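Local coordinates for protein ferredoxin (PDB 2V2K) that transfers electrons in a wide variety of metabolic reactions through bound iron-sulfur clusters, being a seven-iron ferredoxin of Mycobacterium smegmatis, at residues A[4-9]-A[62-67]; A[24-29]-A[79-84]; A[31-36]-A[92-97]. All coordinates share one frame; numbering follows the deposited sequence.

Interaction 1: residues A[4-9]-A[62-67]. With F3S (Fe3-s4 cluster), chain D.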
loop_
_atom_site.group_PDB
_atom_site.type_symbol
_atom_site.label_atom_id
_atom_site.label_comp_id
_atom_site.label_asym_id
_atom_site.label_seq_id
_atom_site.Cartn_x
_atom_site.Cartn_y
_atom_site.Cartn_z
ATOM N N ILE A 4 -0.708 3.689 -1.966
ATOM C CA ILE A 4 0.583 3.260 -2.510
ATOM C C ILE A 4 0.374 2.853 -3.987
ATOM O O ILE A 4 -0.485 2.025 -4.309
ATOM C CB ILE A 4 1.219 2.121 -1.661
ATOM C CG1 ILE A 4 1.343 2.554 -0.185
ATOM C CG2 ILE A 4 2.579 1.730 -2.231
ATOM C CD1 ILE A 4 2.008 1.546 0.747
ATOM N N ALA A 5 1.191 3.438 -4.863
ATOM C CA ALA A 5 1.124 3.214 -6.321
ATOM C C ALA A 5 2.344 2.400 -6.848
ATOM O O ALA A 5 3.165 1.896 -6.048
ATOM C CB ALA A 5 1.013 4.586 -7.045
ATOM N N GLU A 6 2.465 2.299 -8.179
ATOM C CA GLU A 6 3.398 1.362 -8.862
ATOM C C GLU A 6 4.880 1.394 -8.465
ATOM O O GLU A 6 5.514 0.349 -8.483
ATOM C CB GLU A 6 3.292 1.500 -10.401
ATOM C CG GLU A 6 3.946 0.321 -11.181
ATOM C CD GLU A 6 3.323 0.052 -12.571
ATOM O OE1 GLU A 6 2.095 -0.207 -12.682
ATOM O OE2 GLU A 6 4.081 0.054 -13.567
ATOM N N PRO A 7 5.441 2.571 -8.082
ATOM C CA PRO A 7 6.862 2.576 -7.695
ATOM C C PRO A 7 7.274 1.675 -6.537
ATOM O O PRO A 7 8.441 1.291 -6.468
ATOM C CB PRO A 7 7.139 4.043 -7.362
ATOM C CG PRO A 7 6.105 4.791 -8.121
ATOM C CD PRO A 7 4.878 3.930 -8.047
ATOM N N CYS A 8 6.340 1.320 -5.664
ATOM C CA CYS A 8 6.620 0.379 -4.582
ATOM C C CYS A 8 6.889 -1.054 -5.064
ATOM O O CYS A 8 7.580 -1.801 -4.368
ATOM C CB CYS A 8 5.451 0.365 -3.580
ATOM S SG CYS A 8 5.718 -0.646 -2.095
ATOM N N VAL A 9 6.333 -1.429 -6.220
ATOM C CA VAL A 9 6.313 -2.844 -6.668
ATOM C C VAL A 9 7.735 -3.367 -6.840
ATOM O O VAL A 9 8.545 -2.760 -7.556
ATOM C CB VAL A 9 5.503 -3.054 -7.960
ATOM C CG1 VAL A 9 5.712 -4.506 -8.504
ATOM C CG2 VAL A 9 4.026 -2.750 -7.711
ATOM N N ASP A 62 -2.988 9.984 -12.985
ATOM C CA ASP A 62 -3.890 9.246 -13.908
ATOM C C ASP A 62 -3.318 7.885 -14.358
ATOM O O ASP A 62 -4.043 6.886 -14.394
ATOM C CB ASP A 62 -4.257 10.110 -15.144
ATOM C CG ASP A 62 -5.162 11.319 -14.796
ATOM O OD1 ASP A 62 -5.666 11.418 -13.653
ATOM O OD2 ASP A 62 -5.372 12.184 -15.675
ATOM N N GLN A 63 -2.025 7.840 -14.674
ATOM C CA GLN A 63 -1.372 6.604 -15.142
ATOM C C GLN A 63 -1.401 5.446 -14.127
ATOM O O GLN A 63 -1.349 4.267 -14.500
ATOM C CB GLN A 63 0.083 6.888 -15.538
ATOM C CG GLN A 63 0.890 7.693 -14.484
ATOM C CD GLN A 63 2.400 7.436 -14.528
ATOM O OE1 GLN A 63 3.180 8.143 -13.875
ATOM N NE2 GLN A 63 2.813 6.412 -15.277
ATOM N N TRP A 64 -1.461 5.792 -12.849
ATOM C CA TRP A 64 -1.557 4.810 -11.786
ATOM C C TRP A 64 -2.928 4.871 -11.103
ATOM O O TRP A 64 -3.090 4.417 -9.979
ATOM C CB TRP A 64 -0.431 5.052 -10.776
ATOM C CG TRP A 64 0.938 4.833 -11.346
ATOM C CD1 TRP A 64 1.290 3.931 -12.305
ATOM C CD2 TRP A 64 2.148 5.514 -10.975
ATOM N NE1 TRP A 64 2.637 4.013 -12.562
ATOM C CE2 TRP A 64 3.188 4.976 -11.761
ATOM C CE3 TRP A 64 2.453 6.523 -10.055
ATOM C CZ2 TRP A 64 4.512 5.413 -11.657
ATOM C CZ3 TRP A 64 3.766 6.960 -9.960
ATOM C CH2 TRP A 64 4.780 6.404 -10.754
ATOM N N SER A 65 -3.941 5.383 -11.805
ATOM C CA SER A 65 -5.244 5.607 -11.170
ATOM C C SER A 65 -5.911 4.333 -10.616
ATOM O O SER A 65 -6.748 4.418 -9.719
ATOM C CB SER A 65 -6.197 6.353 -12.111
ATOM O OG SER A 65 -6.464 5.608 -13.283
ATOM N N SER A 66 -5.525 3.160 -11.111
ATOM C CA SER A 66 -6.156 1.921 -10.681
ATOM C C SER A 66 -5.620 1.428 -9.325
ATOM O O SER A 66 -6.211 0.537 -8.717
ATOM C CB SER A 66 -5.977 0.839 -11.745
ATOM O OG SER A 66 -4.628 0.392 -11.736
ATOM N N TYR A 67 -4.524 2.023 -8.851
ATOM C CA TYR A 67 -3.906 1.599 -7.580
ATOM C C TYR A 67 -4.740 1.868 -6.318
ATOM O O TYR A 67 -4.658 1.101 -5.375
ATOM C CB TYR A 67 -2.461 2.126 -7.431
ATOM C CG TYR A 67 -1.463 1.287 -8.198
ATOM C CD1 TYR A 67 -0.795 0.220 -7.590
ATOM C CD2 TYR A 67 -1.223 1.525 -9.546
ATOM C CE1 TYR A 67 0.104 -0.565 -8.295
ATOM C CE2 TYR A 67 -0.341 0.746 -10.264
ATOM C CZ TYR A 67 0.333 -0.301 -9.646
ATOM O OH TYR A 67 1.212 -1.092 -10.378
HETATM FE FE1 F3S D . 6.768 2.125 1.732
HETATM FE FE3 F3S D . 6.841 0.950 -0.639
HETATM FE FE4 F3S D . 7.915 3.351 -0.325
HETATM S S1 F3S D . 7.128 -0.053 1.217
HETATM S S2 F3S D . 8.642 3.407 1.791
HETATM S S3 F3S D . 5.765 2.723 -0.117
HETATM S S4 F3S D . 8.623 1.604 -1.648
#
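The backbones of A5 and Y67 come closest, with A5 CA 5.4 Å from Y67 CA, where the chain leaving strand 2-4 enters the 3-10 turn 6-8 and faces a type I turn from W64 to Y67. W64 and Y67 each turn a ring face to the 4-9 segment, one to side chains, the other to backbone. W64 sets one face of its indole against the 3-10 turn: E6 CB sits 3.7 Å from the centroid of the five-membered ring and P7 CD 3.7 Å from that of the six-membered ring, both CH-pi contacts over the face. The closest touch of this pair is P7 CG against W64 CH2, at 3.4 Å. On the other face of the indole lies Q63 OE1, toward the rim. A5 CB adds an apolar contact to W64 CE3 at 3.9 Å.

Y67 lies along the backbone instead. E6 N stands over the centre of its ring, while A5 CA makes an off-centre CH-pi contact 4.1 Å from the ring centroid. E6 CG is anti to the backbone N (chi1 -165°), which swings the carboxylate past the end of this ring. Y67 OH then donates to E6 OE1 over 2.6 Å, meeting it on the anti side and 23° out of the carboxylate plane; ring and carboxylate planes stand 64° apart.

C8, in the same turn, binds FE3 of the [3Fe-4S] cluster through SG (2.4 Å), and I4, at the end of strand 2-4, lays CG2 and CD1 against cluster sulfur S3. N71 donates to the carbonyls of both I4 and Y67. The chemistry implies that the cluster-binding turn is backed by two ring faces, and that the phenol bond restrains the rotation of the E6 carboxylate, probably favouring its ionised form.

Interaction 2: residues A[24-29]-A[79-84]; sequences CIYEGA and GSPGGA. With F3S (Fe3-s4 cluster), chain C.
Y26 meets A84, P81 and G83 along the length of its side chain, which leaves strand 25-27 with CG anti to the carbonyl carbon (chi1 -64°). Beyond CB, the ring carries A84 CB over one face, a CH-pi contact 3.8 Å from the ring centroid. That methyl is nearest the base of the ring: Y26 CD1 lies 3.7 Å from A84 CB. Farther out, Y26 CE1 meets A84 CA at 3.6 Å and also P81 CG at 3.9 Å, so the contact shifts from methyl to backbone and pyrrolidine. Y26 CZ passes near A84 N and the carbonyl carbon of G83. At the tip, Y26 OH accepts from G83 N over 3.0 Å, with an N-H...O angle of 138°, well short of straight.

Outside the two segments, the same hydroxyl is hydrogen-bonded to E38 OE1, while E38 OE2 receives G82 N and is bonded to S80 OG. F75 meets the Y26 ring edge-to-face. I25 CD1 reaches cluster sulfur S3 at 3.8 Å; the cluster has three irons here, although its cysteines are by similarity those of the [4Fe-4S] site. The phenol oxygen thus has polar partners on both the loop and E38, which fixes the 79-84 loop beside the hairpin that lines the cluster pockets.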
loop_
_atom_site.group_PDB
_atom_site.type_symbol
_atom_site.label_atom_id
_atom_site.label_comp_id
_atom_site.label_asym_id
_atom_site.label_seq_id
_atom_site.Cartn_x
_atom_site.Cartn_y
_atom_site.Cartn_z
ATOM N N CYS A 24 -1.542 1.024 9.675
ATOM C CA CYS A 24 -2.499 0.559 8.617
ATOM C C CYS A 24 -1.878 0.259 7.243
ATOM O O CYS A 24 -2.609 0.144 6.244
ATOM C CB CYS A 24 -3.643 1.551 8.439
ATOM S SG CYS A 24 -3.168 3.075 7.640
ATOM N N ILE A 25 -0.546 0.089 7.196
ATOM C CA ILE A 25 0.182 -0.181 5.969
ATOM C C ILE A 25 0.654 -1.635 6.031
ATOM O O ILE A 25 1.484 -1.984 6.855
ATOM C CB ILE A 25 1.371 0.794 5.714
ATOM C CG1 ILE A 25 0.977 2.252 6.027
ATOM C CG2 ILE A 25 1.851 0.619 4.221
ATOM C CD1 ILE A 25 1.978 3.340 5.601
ATOM N N TYR A 26 0.067 -2.458 5.161
ATOM C CA TYR A 26 0.191 -3.916 5.207
ATOM C C TYR A 26 1.022 -4.447 4.042
ATOM O O TYR A 26 0.943 -3.912 2.933
ATOM C CB TYR A 26 -1.176 -4.585 5.165
ATOM C CG TYR A 26 -2.115 -4.321 6.342
ATOM C CD1 TYR A 26 -2.452 -5.336 7.240
ATOM C CD2 TYR A 26 -2.699 -3.057 6.554
ATOM C CE1 TYR A 26 -3.351 -5.107 8.321
ATOM C CE2 TYR A 26 -3.603 -2.834 7.624
ATOM C CZ TYR A 26 -3.916 -3.859 8.496
ATOM O OH TYR A 26 -4.783 -3.630 9.556
ATOM N N GLU A 27 1.760 -5.529 4.294
ATOM C CA GLU A 27 2.703 -6.057 3.303
ATOM C C GLU A 27 2.164 -7.246 2.495
ATOM O O GLU A 27 1.739 -8.244 3.072
ATOM C CB GLU A 27 4.000 -6.486 3.981
ATOM C CG GLU A 27 5.116 -6.791 2.991
ATOM C CD GLU A 27 6.417 -7.166 3.646
ATOM O OE1 GLU A 27 6.511 -7.083 4.894
ATOM O OE2 GLU A 27 7.358 -7.574 2.916
ATOM N N GLY A 28 2.225 -7.125 1.173
ATOM C CA GLY A 28 1.954 -8.236 0.246
ATOM C C GLY A 28 3.273 -8.785 -0.305
ATOM O O GLY A 28 4.352 -8.337 0.074
ATOM N N ALA A 29 3.174 -9.758 -1.203
ATOM C CA ALA A 29 4.326 -10.292 -1.914
ATOM C C ALA A 29 5.013 -9.265 -2.816
ATOM O O ALA A 29 6.242 -9.272 -2.923
ATOM C CB ALA A 29 3.899 -11.504 -2.744
ATOM N N GLY A 79 -10.269 -8.305 5.874
ATOM C CA GLY A 79 -11.234 -7.431 6.547
ATOM C C GLY A 79 -10.534 -6.172 7.046
ATOM O O GLY A 79 -9.807 -5.504 6.302
ATOM N N SER A 80 -10.719 -5.864 8.323
ATOM C CA SER A 80 -10.013 -4.755 8.962
ATOM C C SER A 80 -9.369 -5.246 10.250
ATOM O O SER A 80 -9.958 -5.145 11.320
ATOM C CB SER A 80 -10.969 -3.589 9.217
ATOM O OG SER A 80 -10.332 -2.515 9.916
ATOM N N PRO A 81 -8.155 -5.811 10.144
ATOM C CA PRO A 81 -7.491 -6.376 11.333
ATOM C C PRO A 81 -7.137 -5.345 12.389
ATOM O O PRO A 81 -6.968 -5.701 13.548
ATOM C CB PRO A 81 -6.224 -7.029 10.755
ATOM C CG PRO A 81 -6.509 -7.178 9.248
ATOM C CD PRO A 81 -7.360 -6.001 8.924
ATOM N N GLY A 82 -7.018 -4.073 11.991
ATOM C CA GLY A 82 -6.764 -2.999 12.934
ATOM C C GLY A 82 -5.320 -2.910 13.384
ATOM O O GLY A 82 -5.045 -2.386 14.474
ATOM N N GLY A 83 -4.401 -3.422 12.553
ATOM C CA GLY A 83 -2.948 -3.295 12.777
ATOM C C GLY A 83 -2.131 -4.317 11.986
ATOM O O GLY A 83 -2.307 -5.536 12.144
ATOM N N ALA A 84 -1.207 -3.819 11.166
ATOM C CA ALA A 84 -0.404 -4.667 10.288
ATOM C C ALA A 84 0.598 -5.503 11.073
ATOM O O ALA A 84 0.956 -6.607 10.647
ATOM C CB ALA A 84 0.302 -3.810 9.213
HETATM FE FE1 F3S C . -2.720 7.044 6.459
HETATM FE FE3 F3S C . -0.044 7.447 6.002
HETATM FE FE4 F3S C . -0.905 6.264 8.271
HETATM S S1 F3S C . -1.744 8.911 5.604
HETATM S S2 F3S C . -2.916 7.269 8.739
HETATM S S3 F3S C . -1.159 5.429 6.098
HETATM S S4 F3S C . 0.814 7.816 8.112
#

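Interaction 3: residues A[31-36]-A[92-97]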
loop_
_atom_site.group_PDB
_atom_site.type_symbol
_atom_site.label_atom_id
_atom_site.label_comp_id
_atom_site.label_asym_id
_atom_site.label_seq_id
_atom_site.Cartn_x
_atom_site.Cartn_y
_atom_site.Cartn_z
ATOM N N MET A 31 4.134 -5.589 -3.063
ATOM C CA MET A 31 4.171 -4.191 -2.579
ATOM C C MET A 31 3.504 -4.106 -1.200
ATOM O O MET A 31 3.033 -5.117 -0.674
ATOM C CB MET A 31 3.495 -3.215 -3.582
ATOM C CG MET A 31 2.036 -3.506 -3.866
ATOM S SD MET A 31 1.308 -2.470 -5.164
ATOM C CE MET A 31 1.172 -0.873 -4.376
ATOM N N LEU A 32 3.537 -2.907 -0.606
ATOM C CA LEU A 32 2.722 -2.578 0.565
ATOM C C LEU A 32 1.429 -1.864 0.125
ATOM O O LEU A 32 1.352 -1.331 -0.970
ATOM C CB LEU A 32 3.491 -1.729 1.576
ATOM C CG LEU A 32 4.274 -2.592 2.557
ATOM C CD1 LEU A 32 5.395 -3.311 1.787
ATOM C CD2 LEU A 32 4.821 -1.779 3.724
ATOM N N TYR A 33 0.425 -1.914 1.002
ATOM C CA TYR A 33 -0.946 -1.442 0.745
ATOM C C TYR A 33 -1.483 -0.692 1.964
ATOM O O TYR A 33 -1.344 -1.172 3.108
ATOM C CB TYR A 33 -1.869 -2.626 0.434
ATOM C CG TYR A 33 -1.435 -3.536 -0.720
ATOM C CD1 TYR A 33 -0.514 -4.583 -0.529
ATOM C CD2 TYR A 33 -1.952 -3.354 -1.988
ATOM C CE1 TYR A 33 -0.133 -5.417 -1.598
ATOM C CE2 TYR A 33 -1.576 -4.175 -3.059
ATOM C CZ TYR A 33 -0.676 -5.207 -2.847
ATOM O OH TYR A 33 -0.325 -5.994 -3.928
ATOM N N ILE A 34 -2.050 0.484 1.744
ATOM C CA ILE A 34 -2.677 1.297 2.823
ATOM C C ILE A 34 -4.140 0.902 2.941
ATOM O O ILE A 34 -4.887 0.947 1.936
ATOM C CB ILE A 34 -2.547 2.814 2.566
ATOM C CG1 ILE A 34 -1.067 3.219 2.682
ATOM C CG2 ILE A 34 -3.493 3.612 3.493
ATOM C CD1 ILE A 34 -0.722 4.656 2.288
ATOM N N HIS A 35 -4.567 0.524 4.145
ATOM C CA HIS A 35 -5.972 0.149 4.352
ATOM C C HIS A 35 -6.844 1.391 4.354
ATOM O O HIS A 35 -6.710 2.212 5.265
ATOM C CB HIS A 35 -6.146 -0.592 5.682
ATOM C CG HIS A 35 -7.404 -1.375 5.761
ATOM N ND1 HIS A 35 -8.613 -0.872 5.341
ATOM C CD2 HIS A 35 -7.650 -2.634 6.195
ATOM C CE1 HIS A 35 -9.548 -1.792 5.496
ATOM N NE2 HIS A 35 -8.987 -2.876 5.993
ATOM N N PRO A 36 -7.728 1.533 3.349
ATOM C CA PRO A 36 -8.519 2.761 3.189
ATOM C C PRO A 36 -9.581 3.027 4.267
ATOM O O PRO A 36 -10.069 4.160 4.376
ATOM C CB PRO A 36 -9.219 2.560 1.836
ATOM C CG PRO A 36 -9.288 1.150 1.652
ATOM C CD PRO A 36 -8.076 0.549 2.303
ATOM N N ASN A 92 -1.932 -11.676 -0.323
ATOM C CA ASN A 92 -3.255 -11.164 -0.649
ATOM C C ASN A 92 -3.261 -10.171 -1.815
ATOM O O ASN A 92 -4.282 -9.565 -2.106
ATOM C CB ASN A 92 -3.890 -10.554 0.616
ATOM C CG ASN A 92 -4.518 -11.605 1.512
ATOM O OD1 ASN A 92 -5.506 -12.229 1.132
ATOM N ND2 ASN A 92 -3.952 -11.813 2.697
ATOM N N ASP A 93 -2.131 -10.030 -2.514
ATOM C CA ASP A 93 -2.045 -9.068 -3.623
ATOM C C ASP A 93 -3.165 -9.310 -4.637
ATOM O O ASP A 93 -3.418 -10.464 -5.021
ATOM C CB ASP A 93 -0.687 -9.186 -4.342
ATOM C CG ASP A 93 0.495 -9.178 -3.393
ATOM O OD1 ASP A 93 0.676 -10.194 -2.668
ATOM O OD2 ASP A 93 1.231 -8.156 -3.383
ATOM N N PRO A 94 -3.852 -8.247 -5.074
ATOM C CA PRO A 94 -4.872 -8.424 -6.111
ATOM C C PRO A 94 -4.311 -8.916 -7.457
ATOM O O PRO A 94 -3.161 -8.656 -7.778
ATOM C CB PRO A 94 -5.493 -7.025 -6.274
ATOM C CG PRO A 94 -4.646 -6.082 -5.521
ATOM C CD PRO A 94 -3.719 -6.840 -4.630
ATOM N N GLN A 95 -5.144 -9.610 -8.234
ATOM C CA GLN A 95 -4.727 -10.160 -9.537
ATOM C C GLN A 95 -3.915 -9.175 -10.393
ATOM O O GLN A 95 -2.847 -9.529 -10.914
ATOM C CB GLN A 95 -5.935 -10.650 -10.331
ATOM C CG GLN A 95 -5.585 -11.612 -11.469
ATOM C CD GLN A 95 -4.913 -12.899 -10.983
ATOM O OE1 GLN A 95 -5.445 -13.599 -10.114
ATOM N NE2 GLN A 95 -3.737 -13.213 -11.546
ATOM N N ALA A 96 -4.428 -7.950 -10.512
ATOM C CA ALA A 96 -3.810 -6.883 -11.307
ATOM C C ALA A 96 -2.348 -6.622 -10.947
ATOM O O ALA A 96 -1.545 -6.304 -11.823
ATOM C CB ALA A 96 -4.619 -5.580 -11.167
ATOM N N ILE A 97 -2.005 -6.742 -9.667
ATOM C CA ILE A 97 -0.623 -6.558 -9.199
ATOM C C ILE A 97 0.177 -7.884 -9.308
ATOM O O ILE A 97 1.368 -7.878 -9.652
ATOM C CB ILE A 97 -0.582 -5.945 -7.753
ATOM C CG1 ILE A 97 -0.889 -4.447 -7.804
ATOM C CG2 ILE A 97 0.800 -6.086 -7.101
ATOM C CD1 ILE A 97 -2.275 -4.124 -8.092
#
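Y33, on strand 32-34 of a beta hairpin in the ferredoxin fold, presses its phenol end into the bend formed by D93, P94 and I97, where the C-terminal part of the chain starts helix 95-98. The tight part is gathered round one oxygen. Y33 OH donates to D93 OD2 over 2.7 Å, and the acceptor sits at the ring edge, in the plane of the phenol. Seen from the carboxylate, the hydroxyl comes on the anti side and 31° out of plane, with the two flat groups 70° apart. Apolar carbons close in on the same hydroxyl: I97 CG2 lies 3.4 Å from Y33 OH, and P94 CD, 3.6 Å from it, also touches Y33 CE2.

The looser part is the methionine. M31 CG lies between its own backbone N and carbonyl carbon (chi1 60°), and the chain bends again at the thioether, where SD meets I97. M31 SD reaches I97 CG1 only at 4.0 Å, the two side chains crossing at about a right angle, and no polar group joins them. Farther along, Q95 and A96 lie on the solvent side of the helix start and do not meet the strand.

The D93 carboxylate has further partners. D93 OD2 is also bonded by R30 N, and D93 OD1 by A29 N, so the carboxylate of the buried D93 ties the turn between the hairpin strands to the tyrosine; three neutral donors would probably stabilise a negative charge there. F74 stacks on the Y33 ring. P94 occupies the N-cap position, and its carbonyl O accepts I97 N at 2.9 Å.

In the fold
From the N terminus, the chain passes 4-9, then the hairpin segments 24-29 and 31-36, before meeting their partners in the same order: 62-67, 79-84 and 92-97. The loops closed by interactions 1, 2 and 3 therefore all cross and none nests within another. Interaction 1 joins the turn after strand 2-4 to the approach to helix 67-73; interaction 2 brings the loop before helix 84-87 to strand 25-27; interaction 3 joins the start of helix 95-98 and the residues before it to strand 32-34. I4 and C8 of interaction 1 pack on the hairpin, to which interactions 2 and 3 bind the C-terminal part of the chain.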